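Local coordinates for ScaE cell-surface anchored scaffoldin protein (Ruminococcus flavefaciens, PDB 2ZF9), which probably holds cellulosomal components at the bacterial cell surface, its type III cohesin module, the part modelled here, binding dockerins, at residues L34-K39 against V145-Q150; L69-D74 against W127-Q132. One frame throughout, in Å; residues are numbered along the deposited sequence.

Overall arrangement
The two contacts lie about 8 Å apart, centre to centre, in the buried core of a single cohesin module. Along the chain they are nested: 34-39 comes first, then 69-74 and 127-132, which meet each other, and last 145-150, which returns to 34-39. Strands 66-73 and 142-149 are antiparallel neighbours, and Q72 N sits 2.8 Å from Q146 O in a probable hydrogen bond that ties contact 2 to contact 1. Contact 2 crosses from strand 66-73 to strand 124-132, and V145 CG2 of contact 1 packs 3.7 Å from L131 CD1 of contact 2. Early and late parts of the chain thus meet in a shared apolar interior.

Contact 1: L34-K39 against V145-Q150; sequences LSITKK and VQVAYQ
I36 meets V145, Q146 and V147 inside the beta-sandwich of the cohesin module, whose jelly-roll topology is that known from other cohesins. The strand segments 34-36 and 145-149 run roughly antiparallel, at 147°, with their axes 7.6 Å apart. They are not direct partners: strand 180-187 pairs with both, with backbone hydrogen bonding between I36 and E181, and a hydrogen bond from V147 N to Q182 OE1.

Apolar contact between side chains comes first. I36 and V145 cross at about a right angle, and I36 CG2 lies 3.7 Å from V145 CG1. The V145 methyl gets there because CG1 is anti to the backbone N (chi1 -179°). Further along the strand, I36 CD1 reaches V147 CG2 at 4.0 Å.

The second kind is side chain against backbone. With the chain extended at chi2 (172°), CD1 is carried out onto the two peptide links on either side of Q146, a plain van der Waals contact with polar groups. Cutting I36 back to an alanine would probably open a gap over these peptides and leave V145 CG1 without its methyl neighbour. M53 and L55 of strand 50-58 also pack on I36. The methyl CD1 of I36 stands 3.7 Å from V147 N and 3.5 Å from V145 O.

Contact 2: L69-D74 against W127-Q132; sequences LHIQFD and WSFVLQ
F73 and L131 face each other across the core of the cohesin beta-sandwich, and two residues back I71 and F129 do the same. The strands run in the same general sense, and the CA atoms of I71 and F129 are 10.4 Å apart, so side chains alone bridge the space between the layers.

The F73-L131 pair is a CH-pi contact. Methyl CD2 of L131 stands over the centre of one face of the F73 ring, 3.8 Å from its centroid and only 6° off the ring normal. The other methyl reaches past the ring to its root, CD1 of L131 lying 4.0 Å from F73 CB. The leucine therefore holds the phenylalanine with both branches, one on the ring and one at its base.

I71 and F129 approach from opposite directions. Both methyls of the isoleucine come to the far end of the ring from the same side of its plane, obliquely: I71 CG2 touches F129 CZ and I71 CD1 touches F129 CE1, each at 4.0 Å. F129 CG sits between the backbone N and the carbonyl carbon (chi1 54°), which sends the ring across the core rather than along its own strand.

Outside these pairs, F110 meets the F129 ring edge-to-face, M53 of strand 50-58 also touches F129, V145 of strand 142-149 packs on I71, and L77 adds to the cover of L131. The backbone of strand 66-73 is fixed by its neighbours: backbone hydrogen bonds join I71 to F110 and F73 to N108. N108 grips F73 with its side chain too, its ND2 donating to F73 O.

Contact 1: L34-K39 against V145-Q150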
loop_
_atom_site.group_PDB
_atom_site.type_symbol
_atom_site.label_atom_id
_atom_site.label_comp_id
_atom_site.label_asym_id
_atom_site.label_seq_id
_atom_site.Cartn_x
_atom_site.Cartn_y
_atom_site.Cartn_z
ATOM N N LEU A 34 1.057 1.706 7.290
ATOM C CA LEU A 34 1.096 0.937 6.057
ATOM C C LEU A 34 2.433 1.213 5.430
ATOM O O LEU A 34 2.831 2.387 5.317
ATOM C CB LEU A 34 -0.003 1.389 5.098
ATOM C CG LEU A 34 -1.433 1.243 5.587
ATOM C CD1 LEU A 34 -2.382 1.624 4.442
ATOM C CD2 LEU A 34 -1.659 -0.181 6.060
ATOM N N SER A 35 3.135 0.156 5.024
ATOM C CA SER A 35 4.460 0.357 4.436
ATOM C C SER A 35 4.633 -0.482 3.181
ATOM O O SER A 35 4.088 -1.598 3.075
ATOM C CB SER A 35 5.575 0.063 5.466
ATOM O OG SER A 35 5.487 -1.256 5.934
ATOM N N ILE A 36 5.378 0.065 2.224
ATOM C CA ILE A 36 5.713 -0.666 0.986
ATOM C C ILE A 36 7.206 -0.929 0.997
ATOM O O ILE A 36 7.991 -0.095 1.477
ATOM C CB ILE A 36 5.301 0.123 -0.245
ATOM C CG1 ILE A 36 3.755 0.214 -0.303
ATOM C CG2 ILE A 36 5.931 -0.465 -1.553
ATOM C CD1 ILE A 36 3.250 1.161 -1.410
ATOM N N THR A 37 7.571 -2.098 0.475
ATOM C CA THR A 37 8.957 -2.551 0.351
ATOM C C THR A 37 9.891 -1.445 -0.150
ATOM O O THR A 37 9.592 -0.751 -1.114
ATOM C CB THR A 37 9.038 -3.769 -0.627
ATOM O OG1 THR A 37 8.048 -4.757 -0.259
ATOM C CG2 THR A 37 10.441 -4.397 -0.595
ATOM N N LYS A 38 11.038 -1.324 0.511
ATOM C CA LYS A 38 12.139 -0.478 0.024
ATOM C C LYS A 38 13.213 -1.399 -0.490
ATOM O O LYS A 38 13.968 -1.983 0.297
ATOM C CB LYS A 38 12.668 0.407 1.157
ATOM C CG LYS A 38 11.662 1.451 1.577
ATOM C CD LYS A 38 12.094 2.125 2.854
ATOM C CE LYS A 38 11.092 3.189 3.246
ATOM N NZ LYS A 38 11.576 4.026 4.388
ATOM N N LYS A 39 13.246 -1.567 -1.813
ATOM C CA LYS A 39 14.074 -2.591 -2.413
ATOM C C LYS A 39 15.289 -1.963 -3.080
ATOM O O LYS A 39 15.142 -1.038 -3.888
ATOM C CB LYS A 39 13.261 -3.394 -3.444
ATOM C CG LYS A 39 14.009 -4.556 -4.095
ATOM C CD LYS A 39 14.278 -5.695 -3.093
ATOM C CE LYS A 39 13.217 -6.765 -3.128
ATOM N NZ LYS A 39 13.901 -8.091 -2.994
ATOM N N VAL A 145 7.161 3.762 -5.185
ATOM C CA VAL A 145 5.948 2.918 -5.156
ATOM C C VAL A 145 5.199 3.338 -3.891
ATOM O O VAL A 145 5.733 3.231 -2.775
ATOM C CB VAL A 145 6.357 1.405 -5.091
ATOM C CG1 VAL A 145 5.114 0.486 -5.078
ATOM C CG2 VAL A 145 7.289 1.047 -6.258
ATOM N N GLN A 146 3.954 3.781 -4.078
ATOM C CA GLN A 146 3.276 4.621 -3.118
ATOM C C GLN A 146 1.818 4.218 -2.888
ATOM O O GLN A 146 1.095 3.855 -3.823
ATOM C CB GLN A 146 3.285 6.072 -3.614
ATOM C CG GLN A 146 4.672 6.663 -3.770
ATOM C CD GLN A 146 4.623 8.098 -4.301
ATOM O OE1 GLN A 146 3.775 8.449 -5.130
ATOM N NE2 GLN A 146 5.533 8.913 -3.828
ATOM N N VAL A 147 1.376 4.365 -1.642
ATOM C CA VAL A 147 -0.067 4.457 -1.361
ATOM C C VAL A 147 -0.522 5.872 -1.650
ATOM O O VAL A 147 0.103 6.819 -1.195
ATOM C CB VAL A 147 -0.390 4.152 0.132
ATOM C CG1 VAL A 147 -1.943 4.348 0.394
ATOM C CG2 VAL A 147 0.063 2.700 0.485
ATOM N N ALA A 148 -1.609 6.013 -2.401
ATOM C CA ALA A 148 -2.124 7.332 -2.777
ATOM C C ALA A 148 -3.561 7.475 -2.266
ATOM O O ALA A 148 -4.289 6.495 -2.236
ATOM C CB ALA A 148 -2.104 7.476 -4.318
ATOM N N TYR A 149 -3.974 8.700 -1.934
ATOM C CA TYR A 149 -5.309 8.989 -1.426
ATOM C C TYR A 149 -5.976 10.005 -2.358
ATOM O O TYR A 149 -5.351 10.973 -2.786
ATOM C CB TYR A 149 -5.262 9.594 0.028
ATOM C CG TYR A 149 -6.662 9.911 0.518
ATOM C CD1 TYR A 149 -7.469 8.904 1.004
ATOM C CD2 TYR A 149 -7.199 11.205 0.442
ATOM C CE1 TYR A 149 -8.779 9.130 1.387
ATOM C CE2 TYR A 149 -8.532 11.447 0.832
ATOM C CZ TYR A 149 -9.316 10.377 1.290
ATOM O OH TYR A 149 -10.616 10.559 1.719
ATOM N N GLN A 150 -7.260 9.821 -2.638
ATOM C CA GLN A 150 -8.089 10.973 -3.007
ATOM C C GLN A 150 -9.534 10.780 -2.607
ATOM O O GLN A 150 -9.930 9.671 -2.319
ATOM C CB GLN A 150 -7.981 11.309 -4.485
ATOM C CG GLN A 150 -8.560 10.310 -5.425
ATOM C CD GLN A 150 -7.794 10.321 -6.732
ATOM O OE1 GLN A 150 -6.565 10.317 -6.735
ATOM N NE2 GLN A 150 -8.514 10.352 -7.849
#

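Contact 2: L69-D74 against W127-Q132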
loop_
_atom_site.group_PDB
_atom_site.type_symbol
_atom_site.label_atom_id
_atom_site.label_comp_id
_atom_site.label_asym_id
_atom_site.label_seq_id
_atom_site.Cartn_x
_atom_site.Cartn_y
_atom_site.Cartn_z
ATOM N N LEU A 69 -7.371 0.565 -0.948
ATOM C CA LEU A 69 -6.021 1.129 -1.012
ATOM C C LEU A 69 -5.526 1.159 -2.433
ATOM O O LEU A 69 -5.447 0.103 -3.084
ATOM C CB LEU A 69 -5.072 0.349 -0.118
ATOM C CG LEU A 69 -5.394 0.368 1.388
ATOM C CD1 LEU A 69 -4.514 -0.657 2.087
ATOM C CD2 LEU A 69 -5.144 1.757 2.003
ATOM N N HIS A 70 -5.222 2.365 -2.925
ATOM C CA HIS A 70 -4.692 2.511 -4.271
ATOM C C HIS A 70 -3.181 2.558 -4.201
ATOM O O HIS A 70 -2.603 3.331 -3.439
ATOM C CB HIS A 70 -5.190 3.799 -4.928
ATOM C CG HIS A 70 -6.618 3.735 -5.370
ATOM N ND1 HIS A 70 -7.663 4.118 -4.562
ATOM C CD2 HIS A 70 -7.170 3.374 -6.557
ATOM C CE1 HIS A 70 -8.804 3.985 -5.219
ATOM N NE2 HIS A 70 -8.530 3.541 -6.440
ATOM N N ILE A 71 -2.529 1.728 -5.003
ATOM C CA ILE A 71 -1.081 1.737 -5.022
ATOM C C ILE A 71 -0.674 2.293 -6.377
ATOM O O ILE A 71 -1.152 1.823 -7.403
ATOM C CB ILE A 71 -0.534 0.281 -4.843
ATOM C CG1 ILE A 71 -0.925 -0.212 -3.437
ATOM C CG2 ILE A 71 1.005 0.219 -5.074
ATOM C CD1 ILE A 71 -0.703 -1.667 -3.249
ATOM N N GLN A 72 0.184 3.303 -6.373
ATOM C CA GLN A 72 0.642 3.871 -7.641
ATOM C C GLN A 72 2.163 3.783 -7.683
ATOM O O GLN A 72 2.809 3.752 -6.626
ATOM C CB GLN A 72 0.194 5.327 -7.797
ATOM C CG GLN A 72 0.770 6.246 -6.774
ATOM C CD GLN A 72 0.266 7.665 -6.932
ATOM O OE1 GLN A 72 -0.818 7.908 -7.511
ATOM N NE2 GLN A 72 1.028 8.613 -6.401
ATOM N N PHE A 73 2.715 3.732 -8.889
ATOM C CA PHE A 73 4.164 3.559 -9.027
ATOM C C PHE A 73 4.709 4.362 -10.222
ATOM O O PHE A 73 3.977 4.739 -11.142
ATOM C CB PHE A 73 4.515 2.072 -9.171
ATOM C CG PHE A 73 3.626 1.332 -10.154
ATOM C CD1 PHE A 73 2.472 0.639 -9.705
ATOM C CD2 PHE A 73 3.934 1.312 -11.533
ATOM C CE1 PHE A 73 1.635 -0.036 -10.608
ATOM C CE2 PHE A 73 3.113 0.628 -12.445
ATOM C CZ PHE A 73 1.941 -0.059 -11.970
ATOM N N ASP A 74 6.004 4.601 -10.181
ATOM C CA ASP A 74 6.722 5.262 -11.282
ATOM C C ASP A 74 6.249 4.653 -12.608
ATOM O O ASP A 74 6.341 3.440 -12.786
ATOM C CB ASP A 74 8.226 4.977 -11.089
ATOM C CG ASP A 74 9.098 5.875 -11.942
ATOM O OD1 ASP A 74 9.905 6.641 -11.362
ATOM O OD2 ASP A 74 8.926 5.828 -13.169
ATOM N N TRP A 127 -0.771 -7.300 0.879
ATOM C CA TRP A 127 -0.782 -7.627 -0.547
ATOM C C TRP A 127 0.630 -7.780 -1.039
ATOM O O TRP A 127 1.536 -7.054 -0.599
ATOM C CB TRP A 127 -1.468 -6.539 -1.367
ATOM C CG TRP A 127 -2.888 -6.439 -1.112
ATOM C CD1 TRP A 127 -3.528 -5.518 -0.294
ATOM C CD2 TRP A 127 -3.913 -7.254 -1.687
ATOM N NE1 TRP A 127 -4.877 -5.759 -0.307
ATOM C CE2 TRP A 127 -5.142 -6.808 -1.158
ATOM C CE3 TRP A 127 -3.908 -8.331 -2.598
ATOM C CZ2 TRP A 127 -6.377 -7.390 -1.517
ATOM C CZ3 TRP A 127 -5.130 -8.908 -2.951
ATOM C CH2 TRP A 127 -6.348 -8.429 -2.417
ATOM N N SER A 128 0.823 -8.753 -1.926
ATOM C CA SER A 128 2.074 -8.906 -2.608
ATOM C C SER A 128 1.829 -8.720 -4.126
ATOM O O SER A 128 0.785 -9.098 -4.641
ATOM C CB SER A 128 2.605 -10.316 -2.263
ATOM O OG SER A 128 3.637 -10.660 -3.115
ATOM N N PHE A 129 2.794 -8.167 -4.847
ATOM C CA PHE A 129 2.626 -7.873 -6.277
ATOM C C PHE A 129 4.008 -7.722 -6.914
ATOM O O PHE A 129 5.014 -7.601 -6.208
ATOM C CB PHE A 129 1.761 -6.593 -6.516
ATOM C CG PHE A 129 2.270 -5.348 -5.780
ATOM C CD1 PHE A 129 2.057 -5.199 -4.408
ATOM C CD2 PHE A 129 2.977 -4.341 -6.473
ATOM C CE1 PHE A 129 2.496 -4.047 -3.735
ATOM C CE2 PHE A 129 3.423 -3.185 -5.802
ATOM C CZ PHE A 129 3.189 -3.055 -4.429
ATOM N N VAL A 130 4.055 -7.761 -8.238
ATOM C CA VAL A 130 5.344 -7.783 -8.942
ATOM C C VAL A 130 5.429 -6.579 -9.882
ATOM O O VAL A 130 4.528 -6.381 -10.708
ATOM C CB VAL A 130 5.508 -9.106 -9.778
ATOM C CG1 VAL A 130 6.780 -9.100 -10.635
ATOM C CG2 VAL A 130 5.529 -10.328 -8.842
ATOM N N LEU A 131 6.531 -5.819 -9.776
ATOM C CA LEU A 131 6.801 -4.705 -10.664
ATOM C C LEU A 131 8.076 -5.012 -11.412
ATOM O O LEU A 131 9.043 -5.503 -10.830
ATOM C CB LEU A 131 6.958 -3.377 -9.881
ATOM C CG LEU A 131 5.670 -2.875 -9.219
ATOM C CD1 LEU A 131 5.931 -1.626 -8.390
ATOM C CD2 LEU A 131 4.609 -2.593 -10.276
ATOM N N GLN A 132 8.070 -4.734 -12.707
ATOM C CA GLN A 132 9.263 -4.956 -13.500
ATOM C C GLN A 132 10.017 -3.640 -13.817
ATOM O O GLN A 132 9.442 -2.644 -14.248
ATOM C CB GLN A 132 8.936 -5.765 -14.765
ATOM C CG GLN A 132 10.191 -6.079 -15.631
ATOM C CD GLN A 132 9.857 -6.920 -16.854
ATOM O OE1 GLN A 132 8.812 -6.734 -17.473
ATOM N NE2 GLN A 132 10.757 -7.854 -17.211
#